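Local coordinates for protein HcgC (PDB 5O4J) that is a SAM-dependent C-methyltransferase that probably methylates a pyridinol precursor of the iron-containing cofactor of [Fe]-hydrogenase, at residues E7-T12 with T231-D236; L163-S168 with S251-F256; R190-L195 with E243-K248; I202-Y207 with L225-I230. All coordinates share one frame; numbering follows the deposited sequence.

Contact 1: E7-T12 with T231-D236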
loop_
_atom_site.group_PDB
_atom_site.type_symbol
_atom_site.label_atom_id
_atom_site.label_comp_id
_atom_site.label_asym_id
_atom_site.label_seq_id
_atom_site.Cartn_x
_atom_site.Cartn_y
_atom_site.Cartn_z
ATOM N N GLU A 7 -7.827 22.829 -21.512
ATOM C CA GLU A 7 -8.060 21.709 -22.410
ATOM C C GLU A 7 -6.877 20.754 -22.483
ATOM O O GLU A 7 -6.975 19.727 -23.164
ATOM C CB GLU A 7 -8.417 22.224 -23.808
ATOM C CG GLU A 7 -9.778 22.890 -23.853
ATOM C CD GLU A 7 -10.195 23.288 -25.253
ATOM O OE1 GLU A 7 -11.347 23.735 -25.416
ATOM O OE2 GLU A 7 -9.377 23.141 -26.186
ATOM N N SER A 8 -5.776 21.047 -21.788
ATOM C CA SER A 8 -4.661 20.112 -21.716
ATOM C C SER A 8 -4.910 18.973 -20.743
ATOM O O SER A 8 -4.139 18.011 -20.743
ATOM C CB SER A 8 -3.375 20.823 -21.301
ATOM O OG SER A 8 -2.946 21.709 -22.315
ATOM N N VAL A 9 -5.935 19.068 -19.899
ATOM C CA VAL A 9 -6.193 18.055 -18.888
ATOM C C VAL A 9 -7.631 17.578 -19.020
ATOM O O VAL A 9 -8.544 18.372 -19.279
ATOM C CB VAL A 9 -5.906 18.598 -17.474
ATOM C CG1 VAL A 9 -6.116 17.506 -16.445
ATOM C CG2 VAL A 9 -4.484 19.113 -17.398
ATOM N N LYS A 10 -7.827 16.277 -18.837
ATOM C CA LYS A 10 -9.134 15.656 -18.958
ATOM C C LYS A 10 -9.696 15.378 -17.575
ATOM O O LYS A 10 -8.957 15.041 -16.650
ATOM C CB LYS A 10 -9.052 14.334 -19.725
ATOM C CG LYS A 10 -8.449 14.447 -21.119
ATOM C CD LYS A 10 -8.200 13.068 -21.722
ATOM C CE LYS A 10 -7.451 13.171 -23.039
ATOM N NZ LYS A 10 -8.206 13.938 -24.059
ATOM N N THR A 11 -11.014 15.499 -17.450
ATOM C CA THR A 11 -11.735 15.090 -16.252
ATOM C C THR A 11 -12.668 13.954 -16.629
ATOM O O THR A 11 -13.528 14.118 -17.497
ATOM C CB THR A 11 -12.531 16.245 -15.651
ATOM O OG1 THR A 11 -11.634 17.298 -15.295
ATOM C CG2 THR A 11 -13.310 15.766 -14.415
ATOM N N THR A 12 -12.516 12.822 -15.957
ATOM C CA THR A 12 -13.274 11.617 -16.262
ATOM C C THR A 12 -14.031 11.190 -15.012
ATOM O O THR A 12 -13.421 10.939 -13.973
ATOM C CB THR A 12 -12.341 10.503 -16.732
ATOM O OG1 THR A 12 -11.546 10.986 -17.824
ATOM C CG2 THR A 12 -13.151 9.279 -17.189
ATOM N N THR A 231 -13.827 10.292 -9.683
ATOM C CA THR A 231 -13.521 11.310 -10.678
ATOM C C THR A 231 -12.007 11.424 -10.809
ATOM O O THR A 231 -11.294 11.478 -9.802
ATOM C CB THR A 231 -14.144 12.648 -10.280
ATOM O OG1 THR A 231 -15.563 12.486 -10.189
ATOM C CG2 THR A 231 -13.818 13.737 -11.295
ATOM N N VAL A 232 -11.514 11.423 -12.046
ATOM C CA VAL A 232 -10.082 11.390 -12.305
ATOM C C VAL A 232 -9.680 12.609 -13.119
ATOM O O VAL A 232 -10.399 13.018 -14.039
ATOM C CB VAL A 232 -9.669 10.102 -13.048
ATOM C CG1 VAL A 232 -8.154 9.993 -13.051
ATOM C CG2 VAL A 232 -10.308 8.883 -12.415
ATOM N N SER A 233 -8.510 13.155 -12.800
ATOM C CA SER A 233 -7.857 14.203 -13.579
ATOM C C SER A 233 -6.623 13.596 -14.241
ATOM O O SER A 233 -5.765 13.024 -13.556
ATOM C CB SER A 233 -7.479 15.383 -12.682
ATOM O OG SER A 233 -6.837 16.417 -13.414
ATOM N N SER A 234 -6.542 13.681 -15.571
ATOM C CA SER A 234 -5.452 13.040 -16.296
ATOM C C SER A 234 -5.166 13.774 -17.604
ATOM O O SER A 234 -6.010 14.496 -18.141
ATOM C CB SER A 234 -5.776 11.570 -16.591
ATOM O OG SER A 234 -6.858 11.455 -17.497
ATOM N N ILE A 235 -3.965 13.541 -18.140
ATOM C CA ILE A 235 -3.631 14.097 -19.447
ATOM C C ILE A 235 -4.260 13.267 -20.551
ATOM O O ILE A 235 -4.761 13.810 -21.540
ATOM C CB ILE A 235 -2.107 14.175 -19.639
ATOM C CG1 ILE A 235 -1.422 14.868 -18.459
ATOM C CG2 ILE A 235 -1.771 14.872 -20.971
ATOM C CD1 ILE A 235 -1.893 16.276 -18.192
ATOM N N ASP A 236 -4.220 11.947 -20.408
ATOM C CA ASP A 236 -4.658 11.009 -21.428
ATOM C C ASP A 236 -5.933 10.300 -21.000
ATOM O O ASP A 236 -6.358 10.355 -19.842
ATOM C CB ASP A 236 -3.550 9.996 -21.729
ATOM C CG ASP A 236 -2.297 10.653 -22.271
ATOM O OD1 ASP A 236 -2.417 11.689 -22.959
ATOM O OD2 ASP A 236 -1.194 10.136 -22.012
HETATM O O HOH W 1 -8.953 17.771 -14.356
HETATM O O HOH W 2 -9.507 12.050 -16.705
#

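Contact 2: L163-S168 with S251-F256. With SO4 (sulfate ion), chain P.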
loop_
_atom_site.group_PDB
_atom_site.type_symbol
_atom_site.label_atom_id
_atom_site.label_comp_id
_atom_site.label_asym_id
_atom_site.label_seq_id
_atom_site.Cartn_x
_atom_site.Cartn_y
_atom_site.Cartn_z
ATOM N N LEU A 163 -23.891 -15.287 8.093
ATOM C CA LEU A 163 -23.606 -14.660 6.809
ATOM C C LEU A 163 -22.299 -13.885 6.904
ATOM O O LEU A 163 -22.188 -12.939 7.691
ATOM C CB LEU A 163 -24.756 -13.736 6.410
ATOM C CG LEU A 163 -24.529 -12.884 5.164
ATOM C CD1 LEU A 163 -24.405 -13.733 3.916
ATOM C CD2 LEU A 163 -25.654 -11.876 5.043
ATOM N N LYS A 164 -21.314 -14.288 6.114
ATOM C CA LYS A 164 -19.997 -13.673 6.126
ATOM C C LYS A 164 -19.720 -13.041 4.769
ATOM O O LYS A 164 -20.119 -13.576 3.730
ATOM C CB LYS A 164 -18.912 -14.702 6.461
ATOM C CG LYS A 164 -19.123 -15.425 7.800
ATOM C CD LYS A 164 -18.074 -16.524 7.996
ATOM C CE LYS A 164 -18.196 -17.193 9.366
ATOM N NZ LYS A 164 -17.931 -16.272 10.517
ATOM N N THR A 165 -19.029 -11.905 4.778
ATOM C CA THR A 165 -18.694 -11.222 3.537
ATOM C C THR A 165 -17.306 -10.619 3.669
ATOM O O THR A 165 -17.058 -9.804 4.566
ATOM C CB THR A 165 -19.726 -10.141 3.192
ATOM O OG1 THR A 165 -21.054 -10.685 3.242
ATOM C CG2 THR A 165 -19.475 -9.614 1.794
ATOM N N TYR A 166 -16.415 -11.005 2.755
ATOM C CA TYR A 166 -15.038 -10.540 2.745
ATOM C C TYR A 166 -14.654 -10.122 1.334
ATOM O O TYR A 166 -15.346 -10.420 0.354
ATOM C CB TYR A 166 -14.060 -11.622 3.212
ATOM C CG TYR A 166 -14.446 -12.296 4.502
ATOM C CD1 TYR A 166 -14.423 -11.607 5.704
ATOM C CD2 TYR A 166 -14.817 -13.638 4.519
ATOM C CE1 TYR A 166 -14.774 -12.236 6.890
ATOM C CE2 TYR A 166 -15.164 -14.269 5.698
ATOM C CZ TYR A 166 -15.143 -13.574 6.872
ATOM O OH TYR A 166 -15.489 -14.224 8.042
ATOM N N ARG A 167 -13.514 -9.457 1.237
ATOM C CA ARG A 167 -12.908 -9.153 -0.051
ATOM C C ARG A 167 -11.722 -10.090 -0.271
ATOM O O ARG A 167 -10.802 -10.154 0.556
ATOM C CB ARG A 167 -12.472 -7.688 -0.112
ATOM C CG ARG A 167 -13.630 -6.716 0.082
ATOM C CD ARG A 167 -13.261 -5.297 -0.361
ATOM N NE ARG A 167 -12.208 -4.748 0.480
ATOM C CZ ARG A 167 -11.177 -4.029 0.052
ATOM N NH1 ARG A 167 -10.292 -3.574 0.923
ATOM N NH2 ARG A 167 -11.019 -3.766 -1.233
ATOM N N SER A 168 -11.749 -10.841 -1.370
ATOM C CA SER A 168 -10.631 -11.711 -1.692
ATOM C C SER A 168 -9.366 -10.883 -1.880
ATOM O O SER A 168 -9.362 -9.897 -2.618
ATOM C CB SER A 168 -10.943 -12.512 -2.958
ATOM O OG SER A 168 -10.928 -11.672 -4.098
ATOM N N SER A 251 -15.630 -7.266 -7.895
ATOM C CA SER A 251 -15.688 -8.721 -8.019
ATOM C C SER A 251 -14.970 -9.442 -6.884
ATOM O O SER A 251 -15.219 -10.636 -6.667
ATOM C CB SER A 251 -15.099 -9.176 -9.362
ATOM O OG SER A 251 -13.686 -9.078 -9.365
ATOM N N ARG A 252 -14.104 -8.753 -6.137
ATOM C CA ARG A 252 -13.414 -9.425 -5.041
ATOM C C ARG A 252 -14.347 -9.723 -3.876
ATOM O O ARG A 252 -14.021 -10.576 -3.036
ATOM C CB ARG A 252 -12.229 -8.581 -4.570
ATOM C CG ARG A 252 -11.135 -8.436 -5.617
ATOM C CD ARG A 252 -9.916 -7.756 -5.014
ATOM N NE ARG A 252 -8.760 -7.796 -5.907
ATOM C CZ ARG A 252 -8.009 -8.868 -6.129
ATOM N NH1 ARG A 252 -6.975 -8.783 -6.959
ATOM N NH2 ARG A 252 -8.287 -10.024 -5.536
ATOM N N VAL A 253 -15.501 -9.059 -3.802
ATOM C CA VAL A 253 -16.427 -9.314 -2.703
ATOM C C VAL A 253 -16.966 -10.731 -2.824
ATOM O O VAL A 253 -17.414 -11.162 -3.897
ATOM C CB VAL A 253 -17.562 -8.282 -2.682
ATOM C CG1 VAL A 253 -18.564 -8.596 -1.571
ATOM C CG2 VAL A 253 -16.991 -6.887 -2.490
ATOM N N ASP A 254 -16.887 -11.469 -1.726
ATOM C CA ASP A 254 -17.335 -12.852 -1.640
ATOM C C ASP A 254 -18.204 -12.973 -0.398
ATOM O O ASP A 254 -17.729 -12.704 0.711
ATOM C CB ASP A 254 -16.121 -13.774 -1.561
ATOM C CG ASP A 254 -16.461 -15.221 -1.788
ATOM O OD1 ASP A 254 -17.576 -15.507 -2.275
ATOM O OD2 ASP A 254 -15.597 -16.063 -1.476
ATOM N N SER A 255 -19.484 -13.310 -0.586
ATOM C CA SER A 255 -20.445 -13.458 0.502
ATOM C C SER A 255 -20.951 -14.891 0.559
ATOM O O SER A 255 -21.226 -15.505 -0.477
ATOM C CB SER A 255 -21.636 -12.514 0.328
ATOM O OG SER A 255 -22.413 -12.490 1.508
ATOM N N PHE A 256 -21.057 -15.437 1.765
ATOM C CA PHE A 256 -21.519 -16.814 1.903
ATOM C C PHE A 256 -22.049 -17.021 3.309
ATOM O O PHE A 256 -21.625 -16.346 4.252
ATOM C CB PHE A 256 -20.406 -17.823 1.591
ATOM C CG PHE A 256 -19.124 -17.570 2.337
ATOM C CD1 PHE A 256 -18.174 -16.687 1.827
ATOM C CD2 PHE A 256 -18.864 -18.216 3.535
ATOM C CE1 PHE A 256 -16.988 -16.454 2.511
ATOM C CE2 PHE A 256 -17.688 -17.983 4.224
ATOM C CZ PHE A 256 -16.746 -17.108 3.705
HETATM S S SO4 P . -15.790 -19.221 12.333
HETATM O O1 SO4 P . -17.025 -19.699 11.677
HETATM O O2 SO4 P . -15.627 -19.931 13.618
HETATM O O3 SO4 P . -14.635 -19.504 11.452
HETATM O O4 SO4 P . -15.891 -17.766 12.585
#

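Contact 3: R190-L195 with E243-K248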
loop_
_atom_site.group_PDB
_atom_site.type_symbol
_atom_site.label_atom_id
_atom_site.label_comp_id
_atom_site.label_asym_id
_atom_site.label_seq_id
_atom_site.Cartn_x
_atom_site.Cartn_y
_atom_site.Cartn_z
ATOM N N ARG A 190 -6.404 4.048 -5.430
ATOM C CA ARG A 190 -4.960 3.945 -5.303
ATOM C C ARG A 190 -4.352 3.329 -6.553
ATOM O O ARG A 190 -3.294 3.778 -7.013
ATOM C CB ARG A 190 -4.616 3.164 -4.033
ATOM C CG ARG A 190 -5.043 3.957 -2.785
ATOM C CD ARG A 190 -4.504 3.417 -1.473
ATOM N NE ARG A 190 -5.584 3.146 -0.524
ATOM C CZ ARG A 190 -6.083 1.940 -0.256
ATOM N NH1 ARG A 190 -5.597 0.857 -0.853
ATOM N NH2 ARG A 190 -7.071 1.813 0.621
ATOM N N GLU A 191 -5.043 2.357 -7.164
ATOM C CA GLU A 191 -4.552 1.770 -8.409
ATOM C C GLU A 191 -4.753 2.708 -9.596
ATOM O O GLU A 191 -3.883 2.804 -10.469
ATOM C CB GLU A 191 -5.252 0.434 -8.680
ATOM C CG GLU A 191 -4.671 -0.284 -9.879
ATOM C CD GLU A 191 -5.294 -1.648 -10.154
ATOM O OE1 GLU A 191 -6.045 -2.184 -9.304
ATOM O OE2 GLU A 191 -5.006 -2.183 -11.240
ATOM N N ILE A 192 -5.902 3.389 -9.658
ATOM C CA ILE A 192 -6.168 4.326 -10.747
ATOM C C ILE A 192 -5.131 5.438 -10.759
ATOM O O ILE A 192 -4.683 5.883 -11.825
ATOM C CB ILE A 192 -7.600 4.879 -10.622
ATOM C CG1 ILE A 192 -8.606 3.798 -11.008
ATOM C CG2 ILE A 192 -7.799 6.149 -11.455
ATOM C CD1 ILE A 192 -9.988 4.008 -10.434
ATOM N N ASN A 193 -4.739 5.919 -9.575
ATOM C CA ASN A 193 -3.785 7.021 -9.532
ATOM C C ASN A 193 -2.475 6.654 -10.210
ATOM O O ASN A 193 -1.781 7.534 -10.726
ATOM C CB ASN A 193 -3.524 7.450 -8.099
ATOM C CG ASN A 193 -3.091 8.884 -8.021
ATOM O OD1 ASN A 193 -3.847 9.787 -8.362
ATOM N ND2 ASN A 193 -1.861 9.107 -7.590
ATOM N N GLU A 194 -2.129 5.364 -10.222
ATOM C CA GLU A 194 -0.892 4.897 -10.829
ATOM C C GLU A 194 -0.992 4.709 -12.337
ATOM O O GLU A 194 0.028 4.429 -12.973
ATOM C CB GLU A 194 -0.452 3.598 -10.144
ATOM C CG GLU A 194 -0.038 3.848 -8.708
ATOM C CD GLU A 194 0.544 2.635 -8.002
ATOM O OE1 GLU A 194 0.447 1.504 -8.525
ATOM O OE2 GLU A 194 1.098 2.826 -6.903
ATOM N N LEU A 195 -2.174 4.865 -12.930
ATOM C CA LEU A 195 -2.274 4.851 -14.383
ATOM C C LEU A 195 -1.470 5.998 -14.985
ATOM O O LEU A 195 -1.435 7.108 -14.444
ATOM C CB LEU A 195 -3.734 4.962 -14.825
ATOM C CG LEU A 195 -4.661 3.800 -14.483
ATOM C CD1 LEU A 195 -6.103 4.192 -14.799
ATOM C CD2 LEU A 195 -4.259 2.518 -15.220
ATOM N N GLU A 243 -13.061 1.986 -15.296
ATOM C CA GLU A 243 -14.148 1.048 -15.033
ATOM C C GLU A 243 -13.615 -0.356 -14.742
ATOM O O GLU A 243 -14.161 -1.068 -13.893
ATOM C CB GLU A 243 -15.120 1.003 -16.214
ATOM C CG GLU A 243 -15.699 2.360 -16.684
ATOM C CD GLU A 243 -16.379 3.154 -15.579
ATOM O OE1 GLU A 243 -17.173 2.560 -14.821
ATOM O OE2 GLU A 243 -16.147 4.378 -15.499
ATOM N N GLU A 244 -12.561 -0.777 -15.450
ATOM C CA GLU A 244 -12.017 -2.113 -15.223
ATOM C C GLU A 244 -11.495 -2.269 -13.797
ATOM O O GLU A 244 -11.709 -3.312 -13.167
ATOM C CB GLU A 244 -10.906 -2.417 -16.230
ATOM C CG GLU A 244 -11.394 -2.662 -17.658
ATOM C CD GLU A 244 -11.841 -4.095 -17.899
ATOM O OE1 GLU A 244 -12.635 -4.320 -18.835
ATOM O OE2 GLU A 244 -11.393 -4.998 -17.159
ATOM N N ILE A 245 -10.813 -1.252 -13.265
ATOM C CA ILE A 245 -10.278 -1.349 -11.912
ATOM C C ILE A 245 -11.403 -1.399 -10.888
ATOM O O ILE A 245 -11.353 -2.176 -9.928
ATOM C CB ILE A 245 -9.311 -0.181 -11.646
ATOM C CG1 ILE A 245 -8.030 -0.400 -12.448
ATOM C CG2 ILE A 245 -9.005 -0.045 -10.161
ATOM C CD1 ILE A 245 -7.202 0.834 -12.612
ATOM N N LEU A 246 -12.414 -0.544 -11.049
ATOM C CA LEU A 246 -13.560 -0.574 -10.148
ATOM C C LEU A 246 -14.251 -1.924 -10.213
ATOM O O LEU A 246 -14.565 -2.520 -9.183
ATOM C CB LEU A 246 -14.550 0.531 -10.507
ATOM C CG LEU A 246 -14.252 1.878 -9.876
ATOM C CD1 LEU A 246 -15.053 2.957 -10.605
ATOM C CD2 LEU A 246 -14.576 1.837 -8.387
ATOM N N SER A 247 -14.511 -2.411 -11.435
ATOM C CA SER A 247 -15.206 -3.685 -11.588
ATOM C C SER A 247 -14.417 -4.824 -10.957
ATOM O O SER A 247 -14.999 -5.699 -10.307
ATOM C CB SER A 247 -15.466 -3.968 -13.066
ATOM O OG SER A 247 -16.466 -3.095 -13.560
ATOM N N LYS A 248 -13.095 -4.838 -11.149
ATOM C CA LYS A 248 -12.267 -5.879 -10.539
ATOM C C LYS A 248 -12.380 -5.850 -9.024
ATOM O O LYS A 248 -12.505 -6.898 -8.376
ATOM C CB LYS A 248 -10.813 -5.704 -10.975
ATOM C CG LYS A 248 -9.799 -6.588 -10.250
ATOM C CD LYS A 248 -8.382 -6.297 -10.739
ATOM C CE LYS A 248 -7.869 -4.930 -10.281
ATOM N NZ LYS A 248 -6.519 -4.646 -10.845
#

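Contact 4: I202-Y207 with L225-I230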
loop_
_atom_site.group_PDB
_atom_site.type_symbol
_atom_site.label_atom_id
_atom_site.label_comp_id
_atom_site.label_asym_id
_atom_site.label_seq_id
_atom_site.Cartn_x
_atom_site.Cartn_y
_atom_site.Cartn_z
ATOM N N ILE A 202 -10.051 11.239 -7.336
ATOM C CA ILE A 202 -10.997 11.649 -6.303
ATOM C C ILE A 202 -11.946 10.492 -6.020
ATOM O O ILE A 202 -12.723 10.118 -6.913
ATOM C CB ILE A 202 -11.796 12.890 -6.723
ATOM C CG1 ILE A 202 -10.879 14.098 -6.911
ATOM C CG2 ILE A 202 -12.928 13.166 -5.736
ATOM C CD1 ILE A 202 -10.257 14.628 -5.634
ATOM N N PRO A 203 -11.986 9.966 -4.796
ATOM C CA PRO A 203 -13.123 9.132 -4.393
ATOM C C PRO A 203 -14.276 10.036 -3.994
ATOM O O PRO A 203 -14.122 10.911 -3.141
ATOM C CB PRO A 203 -12.584 8.348 -3.199
ATOM C CG PRO A 203 -11.562 9.274 -2.578
ATOM C CD PRO A 203 -11.051 10.186 -3.677
ATOM N N ASN A 204 -15.425 9.850 -4.634
ATOM C CA ASN A 204 -16.575 10.710 -4.367
ATOM C C ASN A 204 -17.317 10.185 -3.144
ATOM O O ASN A 204 -18.459 9.723 -3.208
ATOM C CB ASN A 204 -17.462 10.794 -5.589
ATOM C CG ASN A 204 -16.826 11.609 -6.668
ATOM O OD1 ASN A 204 -16.369 12.721 -6.411
ATOM N ND2 ASN A 204 -16.739 11.052 -7.875
ATOM N N LEU A 205 -16.636 10.301 -2.006
ATOM C CA LEU A 205 -17.105 9.748 -0.748
ATOM C C LEU A 205 -17.477 10.848 0.234
ATOM O O LEU A 205 -16.970 11.974 0.179
ATOM C CB LEU A 205 -16.045 8.838 -0.128
ATOM C CG LEU A 205 -15.786 7.548 -0.905
ATOM C CD1 LEU A 205 -14.580 6.805 -0.361
ATOM C CD2 LEU A 205 -17.025 6.660 -0.824
ATOM N N LYS A 206 -18.381 10.490 1.133
ATOM C CA LYS A 206 -18.757 11.317 2.270
ATOM C C LYS A 206 -19.353 10.381 3.308
ATOM O O LYS A 206 -19.457 9.169 3.097
ATOM C CB LYS A 206 -19.744 12.412 1.872
ATOM C CG LYS A 206 -21.067 11.854 1.355
ATOM C CD LYS A 206 -22.137 12.932 1.220
ATOM C CE LYS A 206 -22.688 13.318 2.590
ATOM N NZ LYS A 206 -23.546 14.519 2.518
ATOM N N TYR A 207 -19.735 10.947 4.445
ATOM C CA TYR A 207 -20.287 10.148 5.533
ATOM C C TYR A 207 -21.774 9.914 5.258
ATOM O O TYR A 207 -22.663 10.520 5.865
ATOM C CB TYR A 207 -20.025 10.847 6.858
ATOM C CG TYR A 207 -20.567 10.129 8.060
ATOM C CD1 TYR A 207 -20.262 8.796 8.295
ATOM C CD2 TYR A 207 -21.361 10.787 8.978
ATOM C CE1 TYR A 207 -20.763 8.135 9.412
ATOM C CE2 TYR A 207 -21.867 10.136 10.089
ATOM C CZ TYR A 207 -21.562 8.818 10.299
ATOM O OH TYR A 207 -22.056 8.183 11.409
ATOM N N LEU A 225 -26.084 8.505 -3.326
ATOM C CA LEU A 225 -25.520 7.312 -3.949
ATOM C C LEU A 225 -25.547 7.395 -5.467
ATOM O O LEU A 225 -24.803 6.668 -6.129
ATOM C CB LEU A 225 -26.277 6.060 -3.498
ATOM C CG LEU A 225 -26.309 5.729 -2.001
ATOM C CD1 LEU A 225 -27.016 4.404 -1.814
ATOM C CD2 LEU A 225 -24.917 5.691 -1.415
ATOM N N ASN A 226 -26.380 8.269 -6.025
ATOM C CA ASN A 226 -26.549 8.391 -7.473
ATOM C C ASN A 226 -25.493 9.333 -8.058
ATOM O O ASN A 226 -25.790 10.345 -8.695
ATOM C CB ASN A 226 -27.959 8.887 -7.780
ATOM C CG ASN A 226 -28.328 8.737 -9.237
ATOM O OD1 ASN A 226 -27.810 7.868 -9.934
ATOM N ND2 ASN A 226 -29.239 9.586 -9.705
ATOM N N MET A 227 -24.241 8.987 -7.795
ATOM C CA MET A 227 -23.083 9.808 -8.114
ATOM C C MET A 227 -21.953 8.877 -8.523
ATOM O O MET A 227 -21.811 7.789 -7.959
ATOM C CB MET A 227 -22.659 10.666 -6.910
ATOM C CG MET A 227 -21.337 11.405 -7.065
ATOM S SD MET A 227 -21.306 12.489 -8.506
ATOM C CE MET A 227 -19.614 13.079 -8.461
ATOM N N SER A 228 -21.161 9.307 -9.506
ATOM C CA SER A 228 -19.993 8.550 -9.930
ATOM C C SER A 228 -19.135 8.206 -8.722
ATOM O O SER A 228 -18.877 9.055 -7.869
ATOM C CB SER A 228 -19.152 9.363 -10.923
ATOM O OG SER A 228 -19.831 9.575 -12.144
ATOM N N ALA A 229 -18.660 6.959 -8.665
ATOM C CA ALA A 229 -17.808 6.558 -7.551
ATOM C C ALA A 229 -16.491 7.328 -7.551
ATOM O O ALA A 229 -15.972 7.675 -6.484
ATOM C CB ALA A 229 -17.545 5.052 -7.575
ATOM N N ILE A 230 -15.929 7.593 -8.725
ATOM C CA ILE A 230 -14.591 8.168 -8.837
ATOM C C ILE A 230 -14.558 9.212 -9.936
ATOM O O ILE A 230 -15.154 9.032 -11.000
ATOM C CB ILE A 230 -13.529 7.085 -9.109
ATOM C CG1 ILE A 230 -13.444 6.146 -7.902
ATOM C CG2 ILE A 230 -12.160 7.714 -9.351
ATOM C CD1 ILE A 230 -12.543 4.945 -8.083
#

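Contact 1: E7-T12 with T231-D236
K10 and T12 pair with S234 and V232 through four backbone hydrogen bonds between antiparallel strands whose axes approach to 4.7 Å; the shortest runs from K10 N to S234 O at 2.6 Å. T11 faces S233 in the non-hydrogen-bonded pair between them. On the face of K10, T12, V232 and S234, the lysine chain lies alongside the turning backbone after the strand, its CE 3.1 Å from I235 O and its CD against the carbonyl carbon of D236. With an alanine here, this aliphatic cover is gone, and the I235 and D236 backbone would probably be more open to solvent. On the same face, S234 OG donates to D236 O at 2.6 Å and also accepts from a water that bonds T12 OG1 and V232 O, a three-way bridge between the strands. On the other face, a second water joins T11 OG1 to S233 OG, which receives the water's proton at 2.7 Å; T11 OG1 is further bonded to Y207 of the second subunit. Holding CG1 anti to the backbone N (chi1 -177°) sets this methyl of V9 3.3 Å from S233 OG, while CG2 meets I235 CD1 at 3.9 Å. The T11 and T231 methyls pack together farther along. These are the two inner strands of a four-stranded antiparallel sheet, flanked by strands 2-3 and 198-203, and V9 at its end belongs to the pocket that holds the bound pyridinol.

Contact 2: L163-S168 with S251-F256
S255 OG donates to T165 OG1 at 2.8 Å, a side-chain bond across a non-hydrogen-bonded pair, with L163 CD1 also resting against the serine oxygen. Farther along this face the methyls T165 CG2 and V253 CG1 touch at 3.6 Å. On the reverse face F256 has its CG between backbone N and carbonyl carbon (chi1 51°), which turns the ring back over the neighbouring strand: K164 O lies above one face toward the rim, and CZ meets the edge of the Y166 ring at CE2, 3.8 Å away. The K164 amine, past this ring, forms a salt bridge with D135 and bonds a sulfate shared with the third subunit, whose H140 hydrogen-bonds D254 OD2. At the strand end S168 N bonds R252 O at 2.8 Å, almost straight (174°), and R252 lays its CD 3.3 Å from S168 O, which NH2 bonds only weakly. An alanine in place of R252 would lack the chain lying along S168, and the serine would probably be less well covered, its O losing a weak partner. Strand 253-259 is outermost in this chain, antiparallel to 159-167 in an otherwise parallel, Rossmann-like sheet, with T165 beside K29 of the S-adenosylhomocysteine site.

Contact 3: R190-L195 with E243-K248
I245 pushes its side chain between E191 and I192, and more of its surface is buried here than of any other residue. Its CD1 meets I192 CG1 at 3.7 Å, the two isoleucines crossing at a slant, while its CG1 runs beneath the E191 carboxylate group, 3.7 Å from OE2. From just past helix 177-193, L195 reaches toward I245, the two CD1 methyls meeting tip to tip at 4.2 Å. The contact joins the C-terminal end of helix 177-193 to helix 239-251 where both pack on strand 230-234; I192 also touches I230 and V232 of that strand, and the CA atoms of I192 and I245 lie 7.1 Å apart. E191 carries the polar side of the interface. Its CG is anti to the backbone N (chi1 -174°) and the chain stays extended, which carries the carboxylate past I245 to the solvent-facing side. There K248 NZ forms a bidentate salt bridge, 2.9 Å from OE1 and 2.9 Å from OE2, each oxygen using its syn lone pair. The lysine bends at its third torsion (70°) and crosses the glutamate at about a right angle. With both oxygens bonded to one ammonium group, the carboxylate is probably restrained from turning, although K248 itself lies largely in solvent. Just beyond, K173 of the second subunit bonds the carbonyl oxygens of N193 and L195.

Contact 4: I202-Y207 with L225-I230
N204 lies under the end of M227, whose CE methyl sits 3.6 Å from both ND2 and CG of the amide, the two side chains crossing at about a right angle. A bend at the second torsion of M227 (57°) folds its thioether back toward the asparagine. Residues 225-230 also hold the amide by a bond: ND2 donates to S228 O at 2.9 Å, but the bond is bent (142°) and comes from well above the carbonyl plane. ND2 also bonds T231 OG1, and together these two partners probably fix which way the amide is turned. Its CB packs close to S228 O as well, at 3.2 Å. The backbone of N204 adds a straighter bond, N to A229 O at 2.9 Å (170°). N204 is the centre of an inverse gamma turn, closed by a weak bond from L205 N to P203 O, and here strand 198-203, outermost in the antiparallel sheet of this chain, comes to its end beside the start of strand 230-234. P203 pairs with I230 as the non-hydrogen-bonded partner; a proline fits such a place, since its nitrogen has no hydrogen to give. Next to it I230 CA makes a CA-H contact to I202 O at 3.3 Å, and I230 CG2 lies 3.5 Å from I202 O. On the side of the sheet that P203 and I230 share, C189 of helix 177-193 touches both, and L242 and L246 of helix 239-251 cover I230 further.

Contacts 1 and 4 are buried and build one antiparallel sheet, with strand 230-234 common to both: regular backbone pairing and bridging waters in contact 1 give way to a single asparagine's bonds where the sheet ends in contact 4. Contact 3 packs two helices on this sheet and moves from an apolar interior to a salt bridge at the surface. These three all meet the second subunit, and contact 3 also reaches the fourth. Contact 2, partly buried, belongs to the other, Rossmann-like sheet; its centre is about 33 Å from that of contact 1, and it meets the third and fourth subunits. Chain continuity alone links it to contact 3, whose two helices lie between its strands in sequence.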